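Local coordinates for pheromone cOB1/lipoprotein, YaeC family (Enterococcus faecalis, PDB 4EF1) that probably binds methionine for uptake into the cell, as an NlpA-family lipoprotein, and is also named as the precursor of pheromone cOB1, at residues V8-V13 with E17-V22; P24-E29 with V221-S226; T36-Y41 with N45-S50; I205-E210 with E215-L220. All coordinates share one frame; numbering follows the deposited sequence. Where two conformers were deposited one is given.

Three of the contacts are buried and one is partly buried. Contacts 1 and 4 set a helix against a strand of the six-stranded sheet; contact 3 sets helix 43-50 against the loop that leaves strand 31-37. Contact 2 pairs two helices nearer the surface. Contacts 1 and 2 share helix 12-28 and touch through Ile18 and Leu224. Contacts 2 and 4 share helix 215-225, and Leu220 of that helix also reaches Val8 and Leu19 of contact 1. Contacts 1, 2 and 4 are held mainly by aliphatic groups. Contact 3 is different: it combines a tyrosine, a water bridge and the bound selenomethionine. Backbone bonds between strands 4-10 and 31-37 tie contact 1 to contact 3.

Contact 1. Residues V8-V13 with E17-V22; sequences VGASPV and EILEHV
Leu19 lays one methyl, CD1, over the side chains of Val8 and Ala10. Leu19 CD1 stands 3.7 Å from Val8 CG1 and 3.8 Å from Ala10 CB. Val8 and Ala10 alternate with Gly9, so both turn their side chains to the same face of strand 4-10. The Val8 and Leu19 side chains cross at about a right angle. The first torsion of Val8 explains which branch is used: CG1 lies opposite the backbone N (chi1 -171°) and faces Leu19.

The other end lies where the chain passes from strand 4-10 toward helix 12-28. Glu17 N gives a weak hydrogen bond to Pro12 O at 3.5 Å, and the bond is bent, with an N-H...O angle of 136°. The Glu17 chain is extended beyond CG and runs obliquely past Val13. Its carboxylate borders the valine methyl, with Glu17 OE2 3.6 Å from Val13 CG2. This is packing of a charged group against a methyl, at a partly exposed position.

Tyr57 of strand 55-60 also touches Val8 and Leu19, and Val35 of strand 31-37 touches Leu19. Leu220 of helix 215-225 also reaches Val8 and Leu19, so the apolar end is buried between the sheet and a second helix. A helix folded back over the strand it follows is typical of a beta-alpha-beta unit, here strand 4-10, helix 12-28 and strand 31-37, at the start of a periplasmic-binding-protein fold.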
# COMPACT_ATOMS: atom_id res chain seq x y z
N VAL A 8 4.91 -17.46 0.31
CA VAL A 8 4.23 -16.15 0.22
C VAL A 8 5.09 -15.09 -0.51
O VAL A 8 6.29 -14.91 -0.19
CB VAL A 8 3.79 -15.65 1.60
CG1 VAL A 8 2.91 -14.43 1.45
CG2 VAL A 8 3.03 -16.76 2.37
N GLY A 9 4.53 -14.43 -1.51
CA GLY A 9 5.25 -13.36 -2.22
C GLY A 9 4.93 -12.05 -1.54
O GLY A 9 3.77 -11.83 -1.12
N ALA A 10 5.92 -11.17 -1.42
CA ALA A 10 5.74 -9.92 -0.64
C ALA A 10 6.64 -8.79 -1.09
O ALA A 10 7.69 -9.04 -1.63
CB ALA A 10 6.02 -10.21 0.83
N SER A 11 6.24 -7.54 -0.75
CA SER A 11 7.06 -6.38 -0.95
C SER A 11 8.19 -6.52 0.10
O SER A 11 7.93 -7.14 1.15
CB SER A 11 6.30 -5.10 -0.71
OG SER A 11 5.25 -4.88 -1.66
N PRO A 12 9.38 -5.95 -0.15
CA PRO A 12 10.51 -6.10 0.80
C PRO A 12 10.24 -5.64 2.23
O PRO A 12 10.59 -6.34 3.19
CB PRO A 12 11.60 -5.22 0.21
CG PRO A 12 11.27 -5.10 -1.24
CD PRO A 12 9.78 -5.17 -1.34
N VAL A 13 9.65 -4.46 2.36
CA VAL A 13 9.44 -3.83 3.66
C VAL A 13 8.12 -3.10 3.62
O VAL A 13 7.89 -2.34 2.70
CB VAL A 13 10.53 -2.76 3.98
CG1 VAL A 13 10.17 -1.97 5.24
CG2 VAL A 13 11.91 -3.40 4.10
N GLU A 17 9.69 -8.51 5.73
CA GLU A 17 10.29 -8.48 7.09
C GLU A 17 9.27 -8.98 8.17
O GLU A 17 9.65 -9.69 9.12
CB GLU A 17 10.86 -7.09 7.39
CG GLU A 17 12.07 -6.73 6.53
CD GLU A 17 12.83 -5.51 7.02
OE1 GLU A 17 12.37 -4.79 7.94
OE2 GLU A 17 13.91 -5.26 6.49
N ILE A 18 7.98 -8.71 7.95
CA ILE A 18 6.91 -9.20 8.85
C ILE A 18 6.84 -10.72 8.75
O ILE A 18 6.88 -11.41 9.77
CB ILE A 18 5.54 -8.56 8.51
CG1 ILE A 18 5.55 -7.09 8.98
CG2 ILE A 18 4.38 -9.29 9.18
CD1 ILE A 18 4.31 -6.28 8.58
N LEU A 19 6.82 -11.22 7.51
CA LEU A 19 6.82 -12.66 7.22
C LEU A 19 8.03 -13.39 7.84
O LEU A 19 7.89 -14.41 8.54
CB LEU A 19 6.68 -12.92 5.72
CG LEU A 19 5.34 -12.48 5.12
CD1 LEU A 19 5.35 -12.62 3.63
CD2 LEU A 19 4.15 -13.26 5.73
N GLU A 20 9.23 -12.87 7.61
CA GLU A 20 10.41 -13.48 8.23
C GLU A 20 10.23 -13.56 9.74
O GLU A 20 10.55 -14.59 10.35
CB GLU A 20 11.71 -12.70 7.91
CG GLU A 20 12.19 -12.76 6.45
CD GLU A 20 12.57 -14.15 5.95
OE1 GLU A 20 13.02 -15.00 6.74
OE2 GLU A 20 12.36 -14.41 4.73
N HIS A 21 9.76 -12.47 10.35
CA HIS A 21 9.57 -12.39 11.79
C HIS A 21 8.66 -13.46 12.35
O HIS A 21 8.90 -13.97 13.44
CB HIS A 21 9.14 -10.98 12.21
CG HIS A 21 8.80 -10.86 13.68
ND1 HIS A 21 9.75 -10.80 14.63
CD2 HIS A 21 7.58 -10.83 14.35
CE1 HIS A 21 9.17 -10.74 15.85
NE2 HIS A 21 7.85 -10.75 15.68
N VAL A 22 7.59 -13.78 11.65
CA VAL A 22 6.62 -14.78 12.14
C VAL A 22 6.98 -16.26 11.78
O VAL A 22 6.27 -17.18 12.22
CB VAL A 22 5.16 -14.43 11.69
CG1 VAL A 22 4.75 -13.02 12.19
CG2 VAL A 22 4.98 -14.53 10.19

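Contact 2. Residues P24-E29 with V221-S226; sequences PLLEKE and VKVLRS
The backbones of helices 12-28 and 215-225 come nearest at Leu25 and Val223, whose CA atoms are 7.2 Å apart, close to where the first helix kinks at Pro24 and Leu25. Val223 is the centre of the contact and points at the other helix. Its CG1 fits between two leucines. One is Leu25, whose CB is 3.8 Å from Val223 CG1. The other is Leu26: Leu26 CD2 is 3.5 Å from Val223 CG1. Leu26 CD2 also meets Val223 CB and CG2, so this methyl sits against the whole branch point of the valine. Leu26 leaves its backbone to one side, and its end then bends in. Its chi1 of -93° is well off a staggered value.

Ser226 closes the turn after Val223. Its OG hydrogen-bonds Val223 O at 2.7 Å, in the carbonyl plane and on a lone pair. Ser226 N binds the same oxygen, and Ser226 is the N-cap residue of helix 227-236. That helix also touches Leu25, through Glu228 and Val229.

The two segments meet through hydrocarbon alone. The fit of methyl groups, and probably the partial exclusion of water, hold them, without directional bonds between them.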
# COMPACT_ATOMS: atom_id res chain seq x y z
N PRO A 24 9.14 -18.47 12.98
CA PRO A 24 9.17 -19.39 14.15
C PRO A 24 7.78 -19.67 14.76
O PRO A 24 7.52 -20.78 15.22
CB PRO A 24 10.08 -18.67 15.15
CG PRO A 24 10.82 -17.64 14.36
CD PRO A 24 9.94 -17.26 13.20
N LEU A 25 6.88 -18.68 14.71
CA LEU A 25 5.49 -18.87 15.19
C LEU A 25 4.71 -19.83 14.30
O LEU A 25 4.00 -20.71 14.78
CB LEU A 25 4.75 -17.51 15.29
CG LEU A 25 5.19 -16.61 16.44
CD1 LEU A 25 4.88 -15.14 16.15
CD2 LEU A 25 4.51 -17.13 17.70
N LEU A 26 4.84 -19.66 12.98
CA LEU A 26 4.21 -20.57 12.03
C LEU A 26 4.78 -21.97 12.14
O LEU A 26 4.06 -22.93 11.93
CB LEU A 26 4.30 -20.08 10.58
CG LEU A 26 3.12 -19.26 10.09
CD1 LEU A 26 1.91 -20.16 9.96
CD2 LEU A 26 2.83 -18.13 11.06
N GLU A 27 6.08 -22.08 12.43
CA GLU A 27 6.73 -23.39 12.59
C GLU A 27 6.08 -24.16 13.77
O GLU A 27 5.80 -25.34 13.66
CB GLU A 27 8.25 -23.23 12.75
CG GLU A 27 9.04 -24.54 12.80
CD GLU A 27 9.11 -25.19 14.19
OE1 GLU A 27 9.13 -24.46 15.21
OE2 GLU A 27 9.16 -26.44 14.28
N LYS A 28 5.76 -23.45 14.84
CA LYS A 28 5.02 -24.04 15.96
C LYS A 28 3.62 -24.50 15.61
O LYS A 28 3.10 -25.36 16.28
CB LYS A 28 4.98 -23.07 17.15
CG LYS A 28 6.38 -22.79 17.71
CD LYS A 28 6.84 -23.88 18.65
CE LYS A 28 8.22 -23.59 19.23
NZ LYS A 28 8.57 -24.49 20.37
N GLU A 29 3.02 -23.93 14.57
CA GLU A 29 1.71 -24.38 14.08
C GLU A 29 1.85 -25.40 12.92
O GLU A 29 0.87 -25.71 12.24
CB GLU A 29 0.87 -23.20 13.61
CG GLU A 29 0.68 -22.05 14.59
CD GLU A 29 -0.02 -22.47 15.87
OE1 GLU A 29 -0.69 -23.52 15.87
OE2 GLU A 29 0.13 -21.74 16.89
N VAL A 221 -2.80 -15.88 8.67
CA VAL A 221 -3.56 -14.66 8.96
C VAL A 221 -3.73 -14.43 10.46
O VAL A 221 -3.63 -13.31 10.92
CB VAL A 221 -4.95 -14.64 8.23
CG1 VAL A 221 -5.79 -13.43 8.66
CG2 VAL A 221 -4.73 -14.63 6.73
N LYS A 222 -4.02 -15.50 11.22
CA LYS A 222 -4.25 -15.38 12.64
C LYS A 222 -2.95 -14.95 13.33
O LYS A 222 -2.99 -14.10 14.21
CB LYS A 222 -4.76 -16.68 13.27
CG LYS A 222 -5.11 -16.54 14.77
CD LYS A 222 -5.56 -17.87 15.35
CE LYS A 222 -5.98 -17.78 16.79
NZ LYS A 222 -6.51 -19.06 17.32
N VAL A 223 -1.82 -15.55 12.92
CA VAL A 223 -0.50 -15.24 13.56
C VAL A 223 -0.14 -13.80 13.24
O VAL A 223 0.23 -13.02 14.14
CB VAL A 223 0.59 -16.23 13.12
CG1 VAL A 223 1.97 -15.68 13.46
CG2 VAL A 223 0.35 -17.60 13.71
N LEU A 224 -0.36 -13.39 11.99
CA LEU A 224 -0.11 -12.00 11.58
C LEU A 224 -0.96 -10.95 12.32
O LEU A 224 -0.50 -9.81 12.51
CB LEU A 224 -0.28 -11.84 10.08
CG LEU A 224 0.78 -12.44 9.18
CD1 LEU A 224 0.29 -12.33 7.74
CD2 LEU A 224 2.14 -11.76 9.42
N ARG A 225 -2.16 -11.32 12.76
CA ARG A 225 -3.02 -10.44 13.57
C ARG A 225 -2.87 -10.62 15.07
O ARG A 225 -3.49 -9.86 15.86
CB ARG A 225 -4.49 -10.68 13.20
CG ARG A 225 -4.81 -10.30 11.78
CD ARG A 225 -6.21 -10.76 11.46
NE ARG A 225 -6.74 -10.14 10.25
CZ ARG A 225 -7.86 -10.53 9.63
NH1 ARG A 225 -8.60 -11.55 10.07
NH2 ARG A 225 -8.28 -9.87 8.56
N SER A 226 -2.07 -11.59 15.53
CA SER A 226 -1.97 -11.83 16.98
C SER A 226 -1.34 -10.62 17.69
O SER A 226 -0.53 -9.94 17.07
CB SER A 226 -1.15 -13.08 17.29
OG SER A 226 0.20 -12.92 16.85

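Contact 3. Residues T36-Y41 with N45-S50; sequences TTYTDY and NKALES. With MSE (selenomethionine), chain C.
Tyr38 puts its hydroxyl end against Ala47 of helix 43-50, and this is the tight part of the contact. Tyr38 OH is 3.1 Å from Ala47 CB, a close approach for a methyl and an oxygen. The ring follows behind it, with Tyr38 CZ 3.7 Å from Ala47 CB. The methyl meets this ring obliquely. A chi1 of -64° swings the Tyr38 ring beside its backbone N and across to the helix. Ile53 also touches the tyrosine.

The other end is looser and is joined through water. One water donates to Tyr41 O at 2.8 Å and accepts from Asn45 ND2, also at 2.8 Å. Tyr41 O and Asn45 ND2 are 4.4 Å apart, too far for a direct hydrogen bond, so the water bridges them. The other end of the amide is held as well: Asn45 OD1 accepts from Gln59 NE2 and Asn56 ND2. These bonds probably fix the rotation of the amide and so place the water. The outward side of helix 43-50 faces solvent.

The side chain of Tyr41 leaves its backbone away from the helix, and its ring lies against the ligand. The selenomethionine methyl CE sits over the centre of one ring face, 3.3 Å above the plane, in a CH-pi arrangement. Tyr41 OH hydrogen-bonds Asn178 OD1. Asn176, Glu84, Arg116 and Asn203 hold the ligand by hydrogen bonds. An aromatic ring under the selenoether end of the ligand, with polar groups binding the rest, is consistent with the amino-acid pocket of a methionine-binding protein, here filled by selenomethionine.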
# COMPACT_ATOMS: atom_id res chain seq x y z
N THR A 36 9.12 -14.98 -0.95
CA THR A 36 9.73 -14.53 -2.23
C THR A 36 9.46 -13.04 -2.26
O THR A 36 8.34 -12.65 -2.02
CB THR A 36 9.11 -15.22 -3.43
OG1 THR A 36 9.36 -16.62 -3.33
CG2 THR A 36 9.71 -14.72 -4.76
N THR A 37 10.50 -12.22 -2.47
CA THR A 37 10.38 -10.75 -2.48
C THR A 37 10.20 -10.26 -3.93
O THR A 37 10.87 -10.77 -4.84
CB THR A 37 11.62 -10.11 -1.78
OG1 THR A 37 11.59 -10.43 -0.38
CG2 THR A 37 11.67 -8.60 -1.97
N TYR A 38 9.31 -9.31 -4.13
CA TYR A 38 9.01 -8.66 -5.41
C TYR A 38 9.11 -7.14 -5.23
O TYR A 38 8.71 -6.60 -4.19
CB TYR A 38 7.58 -8.97 -5.89
CG TYR A 38 7.37 -10.42 -6.20
CD1 TYR A 38 7.67 -10.93 -7.45
CD2 TYR A 38 6.91 -11.31 -5.22
CE1 TYR A 38 7.53 -12.29 -7.73
CE2 TYR A 38 6.75 -12.68 -5.50
CZ TYR A 38 7.06 -13.15 -6.76
OH TYR A 38 6.94 -14.48 -7.05
N THR A 39 9.68 -6.47 -6.22
CA THR A 39 9.93 -5.03 -6.18
C THR A 39 8.84 -4.20 -6.89
O THR A 39 8.94 -2.99 -6.93
CB THR A 39 11.30 -4.75 -6.85
OG1 THR A 39 11.27 -5.18 -8.21
CG2 THR A 39 12.42 -5.51 -6.13
N ASP A 40 7.78 -4.87 -7.39
CA ASP A 40 6.73 -4.18 -8.13
C ASP A 40 5.35 -4.62 -7.69
O ASP A 40 5.20 -5.38 -6.72
CB ASP A 40 6.91 -4.46 -9.63
CG ASP A 40 6.51 -5.86 -9.97
OD1 ASP A 40 6.94 -6.79 -9.25
OD2 ASP A 40 5.72 -6.03 -10.89
N TYR A 41 4.31 -4.13 -8.39
CA TYR A 41 2.94 -4.43 -8.02
C TYR A 41 2.20 -5.30 -9.05
O TYR A 41 1.02 -5.55 -8.87
CB TYR A 41 2.13 -3.12 -7.77
CG TYR A 41 2.44 -2.24 -6.56
CD1 TYR A 41 3.26 -2.67 -5.52
CD2 TYR A 41 1.87 -0.96 -6.45
CE1 TYR A 41 3.51 -1.87 -4.43
CE2 TYR A 41 2.11 -0.17 -5.35
CZ TYR A 41 2.94 -0.62 -4.35
OH TYR A 41 3.19 0.16 -3.25
N ASN A 45 1.07 -10.69 -8.32
CA ASN A 45 -0.18 -11.24 -8.83
C ASN A 45 0.03 -12.25 -9.96
O ASN A 45 -0.62 -13.30 -9.94
CB ASN A 45 -1.18 -10.15 -9.23
CG ASN A 45 -1.90 -9.53 -8.02
OD1 ASN A 45 -2.10 -10.19 -7.00
ND2 ASN A 45 -2.35 -8.29 -8.17
N LYS A 46 0.93 -11.96 -10.92
CA LYS A 46 1.27 -12.93 -11.96
C LYS A 46 1.76 -14.23 -11.31
O LYS A 46 1.31 -15.32 -11.67
CB LYS A 46 2.34 -12.41 -12.95
CG LYS A 46 1.85 -11.29 -13.88
CD LYS A 46 2.82 -10.98 -15.03
CE LYS A 46 2.23 -9.96 -16.00
NZ LYS A 46 0.97 -10.42 -16.65
N ALA A 47 2.66 -14.10 -10.35
CA ALA A 47 3.22 -15.26 -9.63
C ALA A 47 2.17 -16.13 -8.88
O ALA A 47 2.29 -17.34 -8.83
CB ALA A 47 4.33 -14.79 -8.67
N LEU A 48 1.17 -15.48 -8.27
CA LEU A 48 0.09 -16.17 -7.59
C LEU A 48 -0.76 -16.94 -8.58
O LEU A 48 -1.08 -18.11 -8.37
CB LEU A 48 -0.74 -15.20 -6.74
CG LEU A 48 -1.98 -15.75 -6.01
CD1 LEU A 48 -1.49 -16.82 -5.02
CD2 LEU A 48 -2.71 -14.62 -5.30
N GLU A 49 -1.09 -16.33 -9.70
CA GLU A 49 -1.84 -17.06 -10.72
C GLU A 49 -1.08 -18.25 -11.28
O GLU A 49 -1.66 -19.31 -11.50
CB GLU A 49 -2.23 -16.12 -11.86
CG GLU A 49 -2.99 -16.82 -12.97
CD GLU A 49 -3.37 -15.89 -14.08
OE1 GLU A 49 -2.46 -15.28 -14.67
OE2 GLU A 49 -4.57 -15.81 -14.38
N SER A 50 0.22 -18.07 -11.52
CA SER A 50 1.06 -19.11 -12.12
C SER A 50 1.45 -20.20 -11.14
O SER A 50 1.84 -21.26 -11.56
CB SER A 50 2.34 -18.52 -12.74
OG SER A 50 3.25 -18.10 -11.73
N MSE C . 1.78 -1.22 0.40
CA MSE C . 0.99 -0.34 -0.55
C MSE C . 0.08 0.65 0.18
O MSE C . -0.59 0.27 1.15
OXT MSE C . -0.05 1.83 -0.24
CB MSE C . 0.20 -1.16 -1.56
CG MSE C . -0.50 -0.34 -2.66
SE MSE C . -1.68 -1.46 -3.69
CE MSE C . -0.35 -2.61 -4.63
O HOH W 1 -1.19 -6.64 -10.10

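Contact 4. Residues I205-E210 with E215-L220; sequences IAVRKE and ENVKKL
Val207 and Val217 join strand 203-208 to helix 215-225, the helix that follows it and packs on one face of the six-stranded sheet. This strand lies antiparallel to strands 55-60 and 75-83 on either side, as in the class II periplasmic-binding-protein fold.

The closest approach is between methyls: Val207 CG1 is 3.8 Å from Val217 CG2 and 4.0 Å from Val217 CG1. The side chains lie antiparallel alongside each other, and Val207 CG1 rests against both methyls of Val217. With CG1 trans to N (chi1 171°), both branches of Val217 face the strand. Two residues back along the strand, Ile205 CG2 reaches Val217 CG1 at a looser 4.3 Å.

The end of the strand is polar. Arg208 NE forms a salt bridge with Glu210 OE2 at 3.0 Å. The oxygen lies in the guanidinium plane, but the arginine meets the carboxylate from above its plane, 54° out of it. Arg208 NH1 also binds Leu48 O, which ties the strand to helix 43-50.

At the start of the helix, Asn214 OD1 accepts a bond from Val217 N. Val217 also touches Leu6 of strand 4-10 and Ala78 of strand 75-83, while Val207 touches Val76 and Ala55. The helix therefore lies across several strands, with Lys219 NZ bonded to Glu29 O beyond helix 12-28.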
# COMPACT_ATOMS: atom_id res chain seq x y z
N ILE A 205 -3.76 -10.49 2.56
CA ILE A 205 -3.22 -11.76 2.07
C ILE A 205 -4.20 -12.16 0.98
O ILE A 205 -5.37 -12.24 1.24
CB ILE A 205 -3.19 -12.87 3.12
CG1 ILE A 205 -2.28 -12.47 4.28
CG2 ILE A 205 -2.73 -14.19 2.50
CD1 ILE A 205 -0.83 -12.28 3.89
N ALA A 206 -3.69 -12.45 -0.21
CA ALA A 206 -4.54 -12.89 -1.34
C ALA A 206 -4.09 -14.30 -1.74
O ALA A 206 -2.93 -14.58 -1.73
CB ALA A 206 -4.41 -11.92 -2.50
N VAL A 207 -5.03 -15.13 -2.16
CA VAL A 207 -4.77 -16.50 -2.62
C VAL A 207 -5.64 -16.80 -3.82
O VAL A 207 -6.57 -16.04 -4.09
CB VAL A 207 -5.04 -17.57 -1.50
CG1 VAL A 207 -4.07 -17.34 -0.32
CG2 VAL A 207 -6.50 -17.59 -1.03
N ARG A 208 -5.37 -17.92 -4.51
CA ARG A 208 -6.23 -18.36 -5.61
C ARG A 208 -7.53 -18.86 -4.99
O ARG A 208 -7.55 -19.37 -3.85
CB ARG A 208 -5.56 -19.47 -6.44
CG ARG A 208 -4.34 -19.03 -7.25
CD ARG A 208 -3.79 -20.12 -8.19
NE ARG A 208 -3.35 -21.29 -7.44
CZ ARG A 208 -2.23 -21.40 -6.72
NH1 ARG A 208 -1.33 -20.44 -6.70
NH2 ARG A 208 -1.96 -22.52 -6.10
N LYS A 209 -8.62 -18.73 -5.74
CA LYS A 209 -9.94 -19.11 -5.24
C LYS A 209 -10.02 -20.54 -4.71
O LYS A 209 -10.60 -20.77 -3.66
CB LYS A 209 -11.05 -18.86 -6.27
CG LYS A 209 -12.43 -19.29 -5.74
CD LYS A 209 -13.61 -18.56 -6.36
CE LYS A 209 -14.90 -18.87 -5.60
NZ LYS A 209 -14.81 -18.41 -4.18
N GLU A 210 -9.38 -21.50 -5.39
CA GLU A 210 -9.38 -22.89 -4.92
C GLU A 210 -8.76 -23.10 -3.51
O GLU A 210 -9.02 -24.12 -2.87
CB GLU A 210 -8.70 -23.82 -5.95
CG GLU A 210 -7.22 -23.56 -6.21
CD GLU A 210 -6.94 -22.70 -7.43
OE1 GLU A 210 -7.81 -21.90 -7.87
OE2 GLU A 210 -5.84 -22.86 -7.99
N GLU A 215 -6.37 -24.11 5.34
CA GLU A 215 -6.16 -23.98 6.79
C GLU A 215 -4.85 -23.30 7.11
O GLU A 215 -4.75 -22.54 8.10
CB GLU A 215 -6.17 -25.36 7.44
CG GLU A 215 -6.04 -25.39 8.96
CD GLU A 215 -5.67 -26.77 9.52
OE1 GLU A 215 -5.00 -27.57 8.81
OE2 GLU A 215 -6.04 -27.07 10.67
N ASN A 216 -3.83 -23.56 6.29
CA ASN A 216 -2.51 -22.96 6.55
C ASN A 216 -2.47 -21.47 6.29
O ASN A 216 -1.77 -20.73 6.99
CB ASN A 216 -1.40 -23.68 5.80
CG ASN A 216 -1.09 -25.06 6.39
OD1 ASN A 216 -1.44 -25.36 7.54
ND2 ASN A 216 -0.40 -25.88 5.62
N VAL A 217 -3.23 -21.03 5.30
CA VAL A 217 -3.40 -19.60 5.05
C VAL A 217 -4.07 -18.94 6.25
O VAL A 217 -3.67 -17.85 6.64
CB VAL A 217 -4.20 -19.34 3.74
CG1 VAL A 217 -4.56 -17.87 3.62
CG2 VAL A 217 -3.34 -19.74 2.55
N LYS A 218 -5.09 -19.60 6.81
CA LYS A 218 -5.81 -19.10 7.98
C LYS A 218 -4.88 -19.02 9.19
O LYS A 218 -4.94 -18.07 9.94
CB LYS A 218 -7.08 -19.90 8.25
CG LYS A 218 -8.11 -19.66 7.13
CD LYS A 218 -9.53 -20.16 7.39
CE LYS A 218 -9.67 -21.66 7.51
NZ LYS A 218 -11.10 -22.05 7.35
N LYS A 219 -4.01 -19.99 9.36
CA LYS A 219 -3.03 -19.98 10.47
C LYS A 219 -2.13 -18.75 10.36
O LYS A 219 -1.86 -18.08 11.36
CB LYS A 219 -2.18 -21.26 10.47
CG LYS A 219 -2.86 -22.48 11.09
CD LYS A 219 -2.03 -23.73 10.87
CE LYS A 219 -2.76 -24.94 11.36
NZ LYS A 219 -1.82 -26.08 11.26
N LEU A 220 -1.69 -18.48 9.14
CA LEU A 220 -0.87 -17.31 8.83
C LEU A 220 -1.57 -16.03 9.14
O LEU A 220 -1.00 -15.18 9.80
CB LEU A 220 -0.43 -17.27 7.37
CG LEU A 220 0.38 -16.05 6.90
CD1 LEU A 220 1.68 -15.84 7.68
CD2 LEU A 220 0.66 -16.28 5.43